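Side-chain contacts in MaoC-like dehydratase (Rhodospirillum rubrum, PDB 3EXZ), which probably adds water to an enoyl thioester or eliminates it from a hydroxyacyl one, being a MaoC-like lyase of the hot-dog fold: residues 17-22 with 61-66; 27-32 with 57-62; 36-41 with 46-51; 123-128 with 132-137. One frame throughout, in Å; residues are numbered along the deposited sequence.

How the contacts relate
Along the chain, residues 17-22 come first and meet helix 57-72 in contact 1; contact 2 brings helix 23-33 onto the start of that helix; contact 3 lies wholly between the two segments of either, and contact 4 follows. Contacts 1 and 2 share Ala61 and Ala62, with centres about 11 Å apart. Contact 4, centred about 10 Å from contact 1 and linked to it by the Thr64-Thr125 bond, joins strands of the antiparallel sheet that also includes strand 13-20. Contact 3 sits further out, its centre about 21 Å from contact 1, but touches contact 2 through Ala30. Helix 57-72 thus ties the hot-dog sheet to helix 23-33, while contacts 1-3 reach the second subunit.

Contact 1: residues 17-22 with 61-66; sequences ARHRVE and AAITMR
ND1 of His19 and NH1 of Arg66 make the closest polar approach between segments 17-22 and 61-66, but at 3.7 Å they pass without a hydrogen bond. The imidazole and guanidinium planes stand 53° apart and the side chains cross at about a right angle, so the two groups only brush past each other at the partly exposed border of the contact. Arg66 gets there because its chain is extended from CG to NE; it also packs on Glu32 of the second subunit. The larger part is van der Waals packing of the imidazole on Ile63. CG of His19 lies opposite the backbone N (chi1 175°), which carries the ring across Ile63: CD2 of His19 is 3.7 Å from CG2 of Ile63, and NE2 of His19 is 3.9 Å from CD1 of Ile63. A flat ring suits this edge, lying across a branched side chain. The contact joins the outer strand of the sheet to the long helix that the sheet wraps in a hot-dog fold; His19 pairs through its backbone with Leu98 of strand 97-109, and Val21 with Gly95 and Asp96 just before it. Replacing His19 with an alanine would probably open a gap beside Ile63, whose two branches would lose the ring lying across them. CG2 of Val21, 4.1 Å from CD1 of Ile63, extends the packing with a compact aliphatic group in a buried spot.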
loop_
_atom_site.group_PDB
_atom_site.type_symbol
_atom_site.label_atom_id
_atom_site.label_comp_id
_atom_site.label_asym_id
_atom_site.label_seq_id
_atom_site.Cartn_x
_atom_site.Cartn_y
_atom_site.Cartn_z
ATOM N N ALA A 17 -15.008 11.068 4.740
ATOM C CA ALA A 17 -16.201 10.510 5.350
ATOM C C ALA A 17 -15.705 9.199 6.024
ATOM O O ALA A 17 -14.518 8.833 5.936
ATOM C CB ALA A 17 -17.272 10.222 4.321
ATOM N N ARG A 18 -16.620 8.487 6.664
ATOM C CA ARG A 18 -16.282 7.301 7.430
ATOM C C ARG A 18 -16.526 5.990 6.732
ATOM O O ARG A 18 -17.293 5.920 5.779
ATOM C CB ARG A 18 -17.047 7.353 8.769
ATOM C CG ARG A 18 -16.221 7.814 9.980
ATOM C CD ARG A 18 -16.651 9.173 10.517
ATOM N NE ARG A 18 -15.824 10.268 10.012
ATOM C CZ ARG A 18 -15.188 11.150 10.786
ATOM N NH1 ARG A 18 -15.270 11.067 12.110
ATOM N NH2 ARG A 18 -14.470 12.123 10.235
ATOM N N HIS A 19 -15.844 4.954 7.193
ATOM C CA HIS A 19 -16.030 3.639 6.614
ATOM C C HIS A 19 -15.929 2.606 7.731
ATOM O O HIS A 19 -15.005 2.652 8.551
ATOM C CB HIS A 19 -14.979 3.370 5.529
ATOM C CG HIS A 19 -15.025 1.986 4.968
ATOM N ND1 HIS A 19 -15.847 1.626 3.923
ATOM C CD2 HIS A 19 -14.337 0.869 5.307
ATOM C CE1 HIS A 19 -15.657 0.349 3.635
ATOM N NE2 HIS A 19 -14.748 -0.133 4.465
ATOM N N ARG A 20 -16.900 1.697 7.785
ATOM C CA ARG A 20 -16.890 0.657 8.807
ATOM C C ARG A 20 -16.268 -0.650 8.290
ATOM O O ARG A 20 -16.683 -1.198 7.263
ATOM C CB ARG A 20 -18.311 0.373 9.317
ATOM C CG ARG A 20 -18.330 -0.235 10.713
ATOM C CD ARG A 20 -19.735 -0.606 11.158
ATOM N NE ARG A 20 -19.739 -1.200 12.493
ATOM C CZ ARG A 20 -19.580 -0.516 13.622
ATOM N NH1 ARG A 20 -19.406 0.801 13.584
ATOM N NH2 ARG A 20 -19.584 -1.150 14.790
ATOM N N VAL A 21 -15.259 -1.139 9.007
ATOM C CA VAL A 21 -14.583 -2.383 8.635
ATOM C C VAL A 21 -15.234 -3.605 9.293
ATOM O O VAL A 21 -15.297 -3.705 10.520
ATOM C CB VAL A 21 -13.088 -2.367 9.040
ATOM C CG1 VAL A 21 -12.397 -3.615 8.510
ATOM C CG2 VAL A 21 -12.405 -1.128 8.484
ATOM N N GLU A 22 -15.714 -4.536 8.477
ATOM C CA GLU A 22 -16.351 -5.738 9.008
ATOM C C GLU A 22 -15.533 -6.998 8.756
ATOM O O GLU A 22 -14.785 -7.102 7.774
ATOM C CB GLU A 22 -17.743 -5.911 8.414
ATOM C CG GLU A 22 -18.630 -4.689 8.577
ATOM C CD GLU A 22 -19.289 -4.574 9.947
ATOM O OE1 GLU A 22 -18.582 -4.583 10.980
ATOM O OE2 GLU A 22 -20.534 -4.481 9.984
ATOM N N ALA A 61 -4.701 0.214 3.652
ATOM C CA ALA A 61 -4.171 1.163 2.668
ATOM C C ALA A 61 -5.175 1.359 1.508
ATOM O O ALA A 61 -5.380 2.488 1.052
ATOM C CB ALA A 61 -2.787 0.675 2.132
ATOM N N ALA A 62 -5.803 0.272 1.045
ATOM C CA ALA A 62 -6.791 0.345 -0.051
ATOM C C ALA A 62 -8.037 1.154 0.353
ATOM O O ALA A 62 -8.523 1.980 -0.419
ATOM C CB ALA A 62 -7.199 -1.063 -0.497
ATOM N N ILE A 63 -8.550 0.896 1.556
ATOM C CA ILE A 63 -9.701 1.625 2.116
ATOM C C ILE A 63 -9.305 3.107 2.259
ATOM O O ILE A 63 -10.117 4.010 2.026
ATOM C CB ILE A 63 -10.076 1.058 3.511
ATOM C CG1 ILE A 63 -10.745 -0.300 3.342
ATOM C CG2 ILE A 63 -10.995 2.013 4.263
ATOM C CD1 ILE A 63 -10.969 -1.034 4.657
ATOM N N THR A 64 -8.056 3.361 2.640
ATOM C CA THR A 64 -7.596 4.738 2.781
ATOM C C THR A 64 -7.651 5.440 1.428
ATOM O O THR A 64 -8.112 6.575 1.341
ATOM C CB THR A 64 -6.165 4.803 3.350
ATOM O OG1 THR A 64 -6.192 4.396 4.725
ATOM C CG2 THR A 64 -5.603 6.227 3.260
HETATM N N MSE A 65 -7.210 4.768 0.363
HETATM C CA MSE A 65 -7.246 5.395 -0.957
HETATM C C MSE A 65 -8.688 5.697 -1.375
HETATM O O MSE A 65 -8.965 6.780 -1.886
HETATM C CB MSE A 65 -6.569 4.517 -2.012
HETATM C CG MSE A 65 -6.478 5.209 -3.366
HETATM SE SE MSE A 65 -5.497 6.895 -3.266
HETATM C CE MSE A 65 -6.942 8.171 -3.233
ATOM N N ARG A 66 -9.600 4.748 -1.162
ATOM C CA ARG A 66 -11.012 4.961 -1.494
ATOM C C ARG A 66 -11.549 6.210 -0.774
ATOM O O ARG A 66 -12.175 7.060 -1.395
ATOM C CB ARG A 66 -11.854 3.741 -1.099
ATOM C CG ARG A 66 -13.366 3.989 -1.151
ATOM C CD ARG A 66 -14.149 2.724 -0.793
ATOM N NE ARG A 66 -15.598 2.862 -0.967
ATOM C CZ ARG A 66 -16.427 3.435 -0.094
ATOM N NH1 ARG A 66 -15.960 3.951 1.038
ATOM N NH2 ARG A 66 -17.732 3.486 -0.354
#

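Contact 2: residues 27-32 with 57-62; sequences KAFAGE and GWHTAA
Segments 27-32 and 57-62 are both helical, their axes approaching to 9.9 Å at 116° between N-to-C directions, with Phe29 and His59 nearest in backbone. These two residues carry the contact as an offset stack: the ring centroids are 4.6 Å apart and the planes only 8° from parallel. The side chains slide past each other in opposite directions, each with CG opposite its own backbone N (chi1 -175° in Phe29), so each ring lies beside the root of the other residue. Thus CB of Phe29 sits over the middle of the imidazole, 3.7 Å from the centroid of the His59 ring, while CA of His59 stands over the face of the benzene ring, 3.7 Å from the centroid of the Phe29 ring. Both are CH-pi contacts, and between them they hold the two rings flat against one another. CB of His59 adds a close touch on the same benzene ring, 3.4 Å from CD2 of Phe29. The far end of the ring reaches the helix backbone and its next turn: CZ of Phe29 is 3.5 Å from the carbonyl O of Trp58, and CE1 of Phe29 meets the CB of Ala62 at 4.1 Å. A small alanine suits that last position, since it lets the ring come close to the helix. Phe29 also packs on Phe29 of the second subunit, and Ala62 on Phe33 of that subunit. The arrangement is aromatic helix-helix packing, joining a flanking helix to the central helix of a hot-dog fold at the interface between the two subunits.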
loop_
_atom_site.group_PDB
_atom_site.type_symbol
_atom_site.label_atom_id
_atom_site.label_comp_id
_atom_site.label_asym_id
_atom_site.label_seq_id
_atom_site.Cartn_x
_atom_site.Cartn_y
_atom_site.Cartn_z
ATOM N N LYS A 27 -11.765 -10.761 5.667
ATOM C CA LYS A 27 -11.475 -12.096 5.116
ATOM C C LYS A 27 -11.556 -12.142 3.592
ATOM O O LYS A 27 -10.747 -12.811 2.936
ATOM C CB LYS A 27 -12.428 -13.121 5.733
ATOM C CG LYS A 27 -12.333 -13.178 7.246
ATOM C CD LYS A 27 -13.302 -14.184 7.833
ATOM C CE LYS A 27 -13.136 -14.269 9.340
ATOM N NZ LYS A 27 -14.237 -15.025 9.992
ATOM N N ALA A 28 -12.539 -11.445 3.029
ATOM C CA ALA A 28 -12.685 -11.372 1.575
ATOM C C ALA A 28 -11.411 -10.725 0.978
ATOM O O ALA A 28 -10.803 -11.284 0.065
ATOM C CB ALA A 28 -13.937 -10.552 1.202
ATOM N N PHE A 29 -10.998 -9.561 1.477
ATOM C CA PHE A 29 -9.780 -8.946 0.942
ATOM C C PHE A 29 -8.527 -9.802 1.227
ATOM O O PHE A 29 -7.702 -10.023 0.342
ATOM C CB PHE A 29 -9.544 -7.564 1.533
ATOM C CG PHE A 29 -8.380 -6.821 0.932
ATOM C CD1 PHE A 29 -8.579 -5.898 -0.086
ATOM C CD2 PHE A 29 -7.077 -7.084 1.357
ATOM C CE1 PHE A 29 -7.500 -5.192 -0.627
ATOM C CE2 PHE A 29 -5.997 -6.385 0.823
ATOM C CZ PHE A 29 -6.204 -5.456 -0.188
ATOM N N ALA A 30 -8.389 -10.284 2.458
ATOM C CA ALA A 30 -7.228 -11.100 2.832
ATOM C C ALA A 30 -7.147 -12.364 1.969
ATOM O O ALA A 30 -6.088 -12.679 1.420
ATOM C CB ALA A 30 -7.299 -11.456 4.320
ATOM N N GLY A 31 -8.270 -13.072 1.856
ATOM C CA GLY A 31 -8.332 -14.274 1.038
ATOM C C GLY A 31 -7.834 -14.051 -0.381
ATOM O O GLY A 31 -7.282 -14.966 -1.006
ATOM N N GLU A 32 -8.008 -12.842 -0.903
ATOM C CA GLU A 32 -7.551 -12.568 -2.257
ATOM C C GLU A 32 -6.132 -11.990 -2.352
ATOM O O GLU A 32 -5.378 -12.375 -3.238
ATOM C CB GLU A 32 -8.522 -11.615 -2.985
ATOM C CG GLU A 32 -8.161 -11.402 -4.460
ATOM C CD GLU A 32 -9.156 -10.549 -5.229
ATOM O OE1 GLU A 32 -10.061 -9.965 -4.599
ATOM O OE2 GLU A 32 -9.034 -10.475 -6.475
ATOM N N GLY A 57 -2.597 -4.760 6.431
ATOM C CA GLY A 57 -2.168 -3.378 6.309
ATOM C C GLY A 57 -2.502 -2.904 4.894
ATOM O O GLY A 57 -2.813 -1.726 4.688
ATOM N N TRP A 58 -2.478 -3.830 3.925
ATOM C CA TRP A 58 -2.776 -3.504 2.526
ATOM C C TRP A 58 -4.261 -3.296 2.266
ATOM O O TRP A 58 -4.649 -2.646 1.296
ATOM C CB TRP A 58 -2.171 -4.568 1.618
ATOM C CG TRP A 58 -0.710 -4.629 1.835
ATOM C CD1 TRP A 58 -0.015 -5.615 2.478
ATOM C CD2 TRP A 58 0.238 -3.624 1.487
ATOM N NE1 TRP A 58 1.318 -5.290 2.540
ATOM C CE2 TRP A 58 1.505 -4.075 1.926
ATOM C CE3 TRP A 58 0.155 -2.399 0.809
ATOM C CZ2 TRP A 58 2.675 -3.328 1.743
ATOM C CZ3 TRP A 58 1.321 -1.653 0.624
ATOM C CH2 TRP A 58 2.562 -2.122 1.088
ATOM N N HIS A 59 -5.087 -3.837 3.157
ATOM C CA HIS A 59 -6.533 -3.665 3.062
ATOM C C HIS A 59 -6.815 -2.250 3.631
ATOM O O HIS A 59 -7.589 -1.477 3.059
ATOM C CB HIS A 59 -7.242 -4.752 3.872
ATOM C CG HIS A 59 -8.732 -4.675 3.806
ATOM N ND1 HIS A 59 -9.545 -5.358 4.683
ATOM C CD2 HIS A 59 -9.559 -4.020 2.955
ATOM C CE1 HIS A 59 -10.810 -5.128 4.376
ATOM N NE2 HIS A 59 -10.846 -4.321 3.330
ATOM N N THR A 60 -6.169 -1.909 4.747
ATOM C CA THR A 60 -6.302 -0.580 5.350
ATOM C C THR A 60 -5.810 0.485 4.349
ATOM O O THR A 60 -6.440 1.535 4.198
ATOM C CB THR A 60 -5.497 -0.505 6.664
ATOM O OG1 THR A 60 -6.088 -1.398 7.605
ATOM C CG2 THR A 60 -5.519 0.901 7.258
ATOM N N ALA A 61 -4.701 0.214 3.652
ATOM C CA ALA A 61 -4.171 1.163 2.668
ATOM C C ALA A 61 -5.175 1.359 1.508
ATOM O O ALA A 61 -5.380 2.488 1.052
ATOM C CB ALA A 61 -2.787 0.675 2.132
ATOM N N ALA A 62 -5.803 0.272 1.045
ATOM C CA ALA A 62 -6.791 0.345 -0.051
ATOM C C ALA A 62 -8.037 1.154 0.353
ATOM O O ALA A 62 -8.523 1.980 -0.419
ATOM C CB ALA A 62 -7.199 -1.063 -0.497
#

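Contact 3: residues 36-41 with 46-51; sequences QPFHLD and RHSLFG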
loop_
_atom_site.group_PDB
_atom_site.type_symbol
_atom_site.label_atom_id
_atom_site.label_comp_id
_atom_site.label_asym_id
_atom_site.label_seq_id
_atom_site.Cartn_x
_atom_site.Cartn_y
_atom_site.Cartn_z
ATOM N N GLN A 36 -3.173 -14.819 5.036
ATOM C CA GLN A 36 -2.430 -15.250 6.202
ATOM C C GLN A 36 -3.433 -15.481 7.318
ATOM O O GLN A 36 -4.404 -14.734 7.459
ATOM C CB GLN A 36 -1.419 -14.176 6.637
ATOM C CG GLN A 36 -0.441 -13.794 5.551
ATOM C CD GLN A 36 0.763 -13.012 6.066
ATOM O OE1 GLN A 36 0.753 -11.778 6.125
ATOM N NE2 GLN A 36 1.799 -13.734 6.462
ATOM N N PRO A 37 -3.207 -16.521 8.133
ATOM C CA PRO A 37 -4.082 -16.889 9.252
ATOM C C PRO A 37 -4.632 -15.724 10.059
ATOM O O PRO A 37 -5.841 -15.651 10.296
ATOM C CB PRO A 37 -3.194 -17.790 10.117
ATOM C CG PRO A 37 -2.268 -18.408 9.131
ATOM C CD PRO A 37 -1.955 -17.301 8.151
ATOM N N PHE A 38 -3.759 -14.812 10.473
ATOM C CA PHE A 38 -4.224 -13.702 11.285
ATOM C C PHE A 38 -5.223 -12.747 10.639
ATOM O O PHE A 38 -5.852 -11.944 11.335
ATOM C CB PHE A 38 -3.045 -12.933 11.903
ATOM C CG PHE A 38 -1.790 -12.967 11.096
ATOM C CD1 PHE A 38 -0.808 -13.918 11.349
ATOM C CD2 PHE A 38 -1.550 -11.998 10.136
ATOM C CE1 PHE A 38 0.400 -13.891 10.661
ATOM C CE2 PHE A 38 -0.350 -11.967 9.444
ATOM C CZ PHE A 38 0.627 -12.915 9.710
ATOM N N HIS A 39 -5.402 -12.852 9.325
ATOM C CA HIS A 39 -6.363 -12.002 8.612
ATOM C C HIS A 39 -7.529 -12.821 8.052
ATOM O O HIS A 39 -8.430 -12.272 7.425
ATOM C CB HIS A 39 -5.669 -11.306 7.438
ATOM C CG HIS A 39 -4.523 -10.441 7.840
ATOM N ND1 HIS A 39 -3.291 -10.482 7.215
ATOM C CD2 HIS A 39 -4.408 -9.542 8.843
ATOM C CE1 HIS A 39 -2.471 -9.640 7.818
ATOM N NE2 HIS A 39 -3.121 -9.065 8.814
ATOM N N LEU A 40 -7.511 -14.127 8.306
ATOM C CA LEU A 40 -8.506 -15.054 7.774
ATOM C C LEU A 40 -9.326 -15.807 8.796
ATOM O O LEU A 40 -10.480 -16.165 8.544
ATOM C CB LEU A 40 -7.792 -16.091 6.894
ATOM C CG LEU A 40 -7.297 -15.623 5.527
ATOM C CD1 LEU A 40 -6.503 -16.730 4.821
ATOM C CD2 LEU A 40 -8.513 -15.211 4.704
ATOM N N ASP A 41 -8.721 -16.069 9.945
ATOM C CA ASP A 41 -9.391 -16.841 10.983
ATOM C C ASP A 41 -9.273 -16.231 12.370
ATOM O O ASP A 41 -8.173 -15.911 12.833
ATOM C CB ASP A 41 -8.840 -18.276 10.991
ATOM C CG ASP A 41 -9.505 -19.154 12.039
ATOM O OD1 ASP A 41 -10.750 -19.181 12.094
ATOM O OD2 ASP A 41 -8.785 -19.820 12.810
ATOM N N ARG A 46 -6.008 -15.145 17.222
ATOM C CA ARG A 46 -5.824 -15.063 18.667
ATOM C C ARG A 46 -4.404 -15.485 19.070
ATOM O O ARG A 46 -3.792 -14.864 19.938
ATOM C CB ARG A 46 -6.831 -15.974 19.375
ATOM C CG ARG A 46 -8.221 -15.375 19.481
ATOM C CD ARG A 46 -9.274 -16.445 19.698
ATOM N NE ARG A 46 -10.609 -15.875 19.848
ATOM C CZ ARG A 46 -11.731 -16.587 19.828
ATOM N NH1 ARG A 46 -11.682 -17.904 19.665
ATOM N NH2 ARG A 46 -12.904 -15.979 19.961
ATOM N N HIS A 47 -3.872 -16.525 18.434
ATOM C CA HIS A 47 -2.542 -17.013 18.779
ATOM C C HIS A 47 -1.407 -16.318 18.037
ATOM O O HIS A 47 -0.284 -16.811 18.013
ATOM C CB HIS A 47 -2.472 -18.536 18.554
ATOM N N SER A 48 -1.695 -15.170 17.438
ATOM C CA SER A 48 -0.676 -14.417 16.706
ATOM C C SER A 48 -0.333 -13.136 17.462
ATOM O O SER A 48 -0.901 -12.859 18.517
ATOM C CB SER A 48 -1.200 -14.023 15.322
ATOM O OG SER A 48 -2.270 -13.092 15.426
ATOM N N LEU A 49 0.604 -12.362 16.917
ATOM C CA LEU A 49 0.990 -11.087 17.518
ATOM C C LEU A 49 -0.219 -10.146 17.587
ATOM O O LEU A 49 -0.333 -9.333 18.507
ATOM C CB LEU A 49 2.091 -10.398 16.700
ATOM C CG LEU A 49 3.537 -10.851 16.934
ATOM C CD1 LEU A 49 4.497 -9.751 16.474
ATOM C CD2 LEU A 49 3.752 -11.148 18.422
ATOM N N PHE A 50 -1.109 -10.254 16.601
ATOM C CA PHE A 50 -2.311 -9.428 16.532
ATOM C C PHE A 50 -3.289 -9.820 17.641
ATOM O O PHE A 50 -4.131 -9.017 18.045
ATOM C CB PHE A 50 -3.000 -9.607 15.164
ATOM C CG PHE A 50 -2.185 -9.116 13.996
ATOM C CD1 PHE A 50 -2.209 -7.774 13.624
ATOM C CD2 PHE A 50 -1.364 -9.992 13.285
ATOM C CE1 PHE A 50 -1.423 -7.309 12.561
ATOM C CE2 PHE A 50 -0.579 -9.539 12.224
ATOM C CZ PHE A 50 -0.608 -8.195 11.864
ATOM N N GLY A 51 -3.161 -11.051 18.132
ATOM C CA GLY A 51 -4.054 -11.541 19.172
ATOM C C GLY A 51 -5.496 -11.182 18.843
ATOM O O GLY A 51 -6.127 -10.423 19.580
#
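CE2 of Phe50 lies over one face of the Phe38 ring and comes within 3.4 Å of CD2 of Phe38. The rings are inclined at 32°, an oblique pairing with centroids 5.0 Å apart; the unusual chi1 of Phe38, 29°, turns the ring's face to Phe50. CB of Phe38 also lies 3.6 Å from OG of Ser48. On its own side, CD2 of Phe38 rests over the face of the His39 ring, and that imidazole directs an edge toward the face of Phe50, so the three flat groups form an aromatic cluster. It packs helix 37-40 against the loop after helix 42-46, at the periphery of the hot-dog domain, where Phe50 meets Ile80 of the second subunit. Asp34, Pro37 and His39 are consistent with part of the hydratase signature of MaoC relatives. An alanine in place of Phe38 would probably leave Phe50 freer to turn and strip one face of the His39 ring. The Ser48 hydroxyl lies in plane at the edge of the Phe50 ring, held by the carbonyl O of Ala45 and, weakly, by N of Phe50. Further out, Ser48 opens a type I turn ending at Gly51, whose positive phi glycine tolerates easily.

Contact 4: residues 123-128 with 132-137; sequences SDTLNQ and VVQRST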
loop_
_atom_site.group_PDB
_atom_site.type_symbol
_atom_site.label_atom_id
_atom_site.label_comp_id
_atom_site.label_asym_id
_atom_site.label_seq_id
_atom_site.Cartn_x
_atom_site.Cartn_y
_atom_site.Cartn_z
ATOM N N SER A 123 -1.483 11.591 5.315
ATOM C CA SER A 123 -2.799 11.087 5.671
ATOM C C SER A 123 -2.724 10.123 6.851
ATOM O O SER A 123 -1.991 9.133 6.816
ATOM C CB SER A 123 -3.435 10.366 4.484
ATOM O OG SER A 123 -3.487 11.212 3.350
ATOM N N ASP A 124 -3.475 10.431 7.902
ATOM C CA ASP A 124 -3.542 9.579 9.078
ATOM C C ASP A 124 -4.934 8.951 9.095
ATOM O O ASP A 124 -5.950 9.654 9.119
ATOM C CB ASP A 124 -3.314 10.384 10.363
ATOM C CG ASP A 124 -1.847 10.715 10.602
ATOM O OD1 ASP A 124 -1.553 11.403 11.602
ATOM O OD2 ASP A 124 -0.987 10.284 9.803
ATOM N N THR A 125 -4.976 7.623 9.039
ATOM C CA THR A 125 -6.237 6.895 9.077
ATOM C C THR A 125 -6.460 6.567 10.547
ATOM O O THR A 125 -5.621 5.939 11.196
ATOM C CB THR A 125 -6.160 5.620 8.240
ATOM O OG1 THR A 125 -5.476 5.924 7.017
ATOM C CG2 THR A 125 -7.582 5.103 7.918
ATOM N N LEU A 126 -7.597 7.001 11.070
ATOM C CA LEU A 126 -7.912 6.805 12.474
ATOM C C LEU A 126 -9.190 6.020 12.698
ATOM O O LEU A 126 -10.114 6.073 11.877
ATOM C CB LEU A 126 -8.105 8.172 13.152
ATOM C CG LEU A 126 -7.156 9.333 12.812
ATOM C CD1 LEU A 126 -7.759 10.647 13.287
ATOM C CD2 LEU A 126 -5.800 9.105 13.455
ATOM N N ASN A 127 -9.230 5.277 13.804
ATOM C CA ASN A 127 -10.450 4.577 14.174
ATOM C C ASN A 127 -11.211 5.474 15.176
ATOM O O ASN A 127 -10.769 6.587 15.490
ATOM C CB ASN A 127 -10.185 3.200 14.791
ATOM C CG ASN A 127 -9.236 3.244 15.960
ATOM O OD1 ASN A 127 -9.130 4.247 16.668
ATOM N ND2 ASN A 127 -8.545 2.130 16.183
ATOM N N GLN A 128 -12.342 4.989 15.682
ATOM C CA GLN A 128 -13.183 5.762 16.595
ATOM C C GLN A 128 -12.543 6.096 17.932
ATOM O O GLN A 128 -13.050 6.934 18.677
ATOM C CB GLN A 128 -14.508 5.034 16.831
ATOM C CG GLN A 128 -14.353 3.607 17.317
ATOM C CD GLN A 128 -14.395 2.610 16.179
ATOM O OE1 GLN A 128 -13.406 2.410 15.467
ATOM N NE2 GLN A 128 -15.554 1.984 15.991
ATOM N N VAL A 132 -4.165 5.849 15.410
ATOM C CA VAL A 132 -3.740 5.807 14.023
ATOM C C VAL A 132 -3.492 4.378 13.555
ATOM O O VAL A 132 -2.570 3.714 14.049
ATOM C CB VAL A 132 -2.432 6.616 13.827
ATOM C CG1 VAL A 132 -2.040 6.643 12.358
ATOM C CG2 VAL A 132 -2.610 8.029 14.363
ATOM N N VAL A 133 -4.324 3.891 12.628
ATOM C CA VAL A 133 -4.122 2.545 12.080
ATOM C C VAL A 133 -3.244 2.597 10.818
ATOM O O VAL A 133 -2.807 1.565 10.305
ATOM C CB VAL A 133 -5.453 1.803 11.784
ATOM C CG1 VAL A 133 -6.244 1.673 13.084
ATOM C CG2 VAL A 133 -6.262 2.512 10.711
ATOM N N GLN A 134 -2.986 3.801 10.317
ATOM C CA GLN A 134 -2.095 3.957 9.176
ATOM C C GLN A 134 -1.698 5.399 8.976
ATOM O O GLN A 134 -2.517 6.305 9.146
ATOM C CB GLN A 134 -2.715 3.471 7.854
ATOM C CG GLN A 134 -1.737 3.535 6.670
ATOM C CD GLN A 134 -2.350 3.140 5.331
ATOM O OE1 GLN A 134 -2.697 3.998 4.506
ATOM N NE2 GLN A 134 -2.494 1.835 5.113
ATOM N N ARG A 135 -0.422 5.611 8.674
ATOM C CA ARG A 135 0.043 6.939 8.324
ATOM C C ARG A 135 0.738 6.761 6.980
ATOM O O ARG A 135 1.594 5.885 6.804
ATOM C CB ARG A 135 1.016 7.538 9.333
ATOM C CG ARG A 135 1.804 8.704 8.750
ATOM C CD ARG A 135 2.544 9.447 9.846
ATOM N NE ARG A 135 1.617 10.141 10.735
ATOM C CZ ARG A 135 1.992 11.009 11.669
ATOM N NH1 ARG A 135 3.279 11.298 11.832
ATOM N NH2 ARG A 135 1.079 11.592 12.440
ATOM N N SER A 136 0.328 7.585 6.024
ATOM C CA SER A 136 0.879 7.569 4.688
ATOM C C SER A 136 1.333 8.991 4.356
ATOM O O SER A 136 0.507 9.886 4.185
ATOM C CB SER A 136 -0.192 7.087 3.700
ATOM O OG SER A 136 0.313 6.995 2.381
ATOM N N THR A 137 2.649 9.210 4.323
ATOM C CA THR A 137 3.210 10.516 3.959
ATOM C C THR A 137 3.518 10.325 2.471
ATOM O O THR A 137 4.558 9.791 2.084
ATOM C CB THR A 137 4.478 10.824 4.761
ATOM O OG1 THR A 137 4.155 10.787 6.156
ATOM C CG2 THR A 137 5.011 12.212 4.410
#
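Strands 116-126 and 132-143 form a beta hairpin, and this contact is its end next to the turn, where a classic beta bulge breaks the antiparallel register. Farther from the turn, Ser123 and Ser136 are a hydrogen-bonded pair, N of Ser123 lying 2.9 Å from O of Ser136 with the return bond equally short. Next, N of Thr125 binds O of Gln134 at 2.8 Å, but O of Thr125 takes its bond from N of Val133, so Val133 and Gln134 together face one residue. Between the two bonded pairs, Asp124 and Arg135 lie side by side on one face. Arg135 grips the carboxylate side-on, NE to OD2 of Asp124 at 2.8 Å and NH2 to OD1 of Asp124 at 2.8 Å. The groups are nearly coplanar, 8° apart; a bend at chi3 (-68°) of Arg135 brings its guanidinium back alongside the carboxylate. On that face too, CD2 of Leu126 presses tightly on CG2 of Val132, at 3.5 Å. The face with Ser123, Thr125, Gln134 and Ser136 is turned to helix 57-72. Small hydroxyl residues suit this buried layer: Thr125 OG1 bonds Thr64 OG1 of the helix, while Ser123 OG bonds Thr102 and Ser136 OG bonds Thr84 on neighbouring strands. The whole is a hairpin with a classic bulge, part of an antiparallel sheet whose inner face packs on the long helix, as in hot-dog folds.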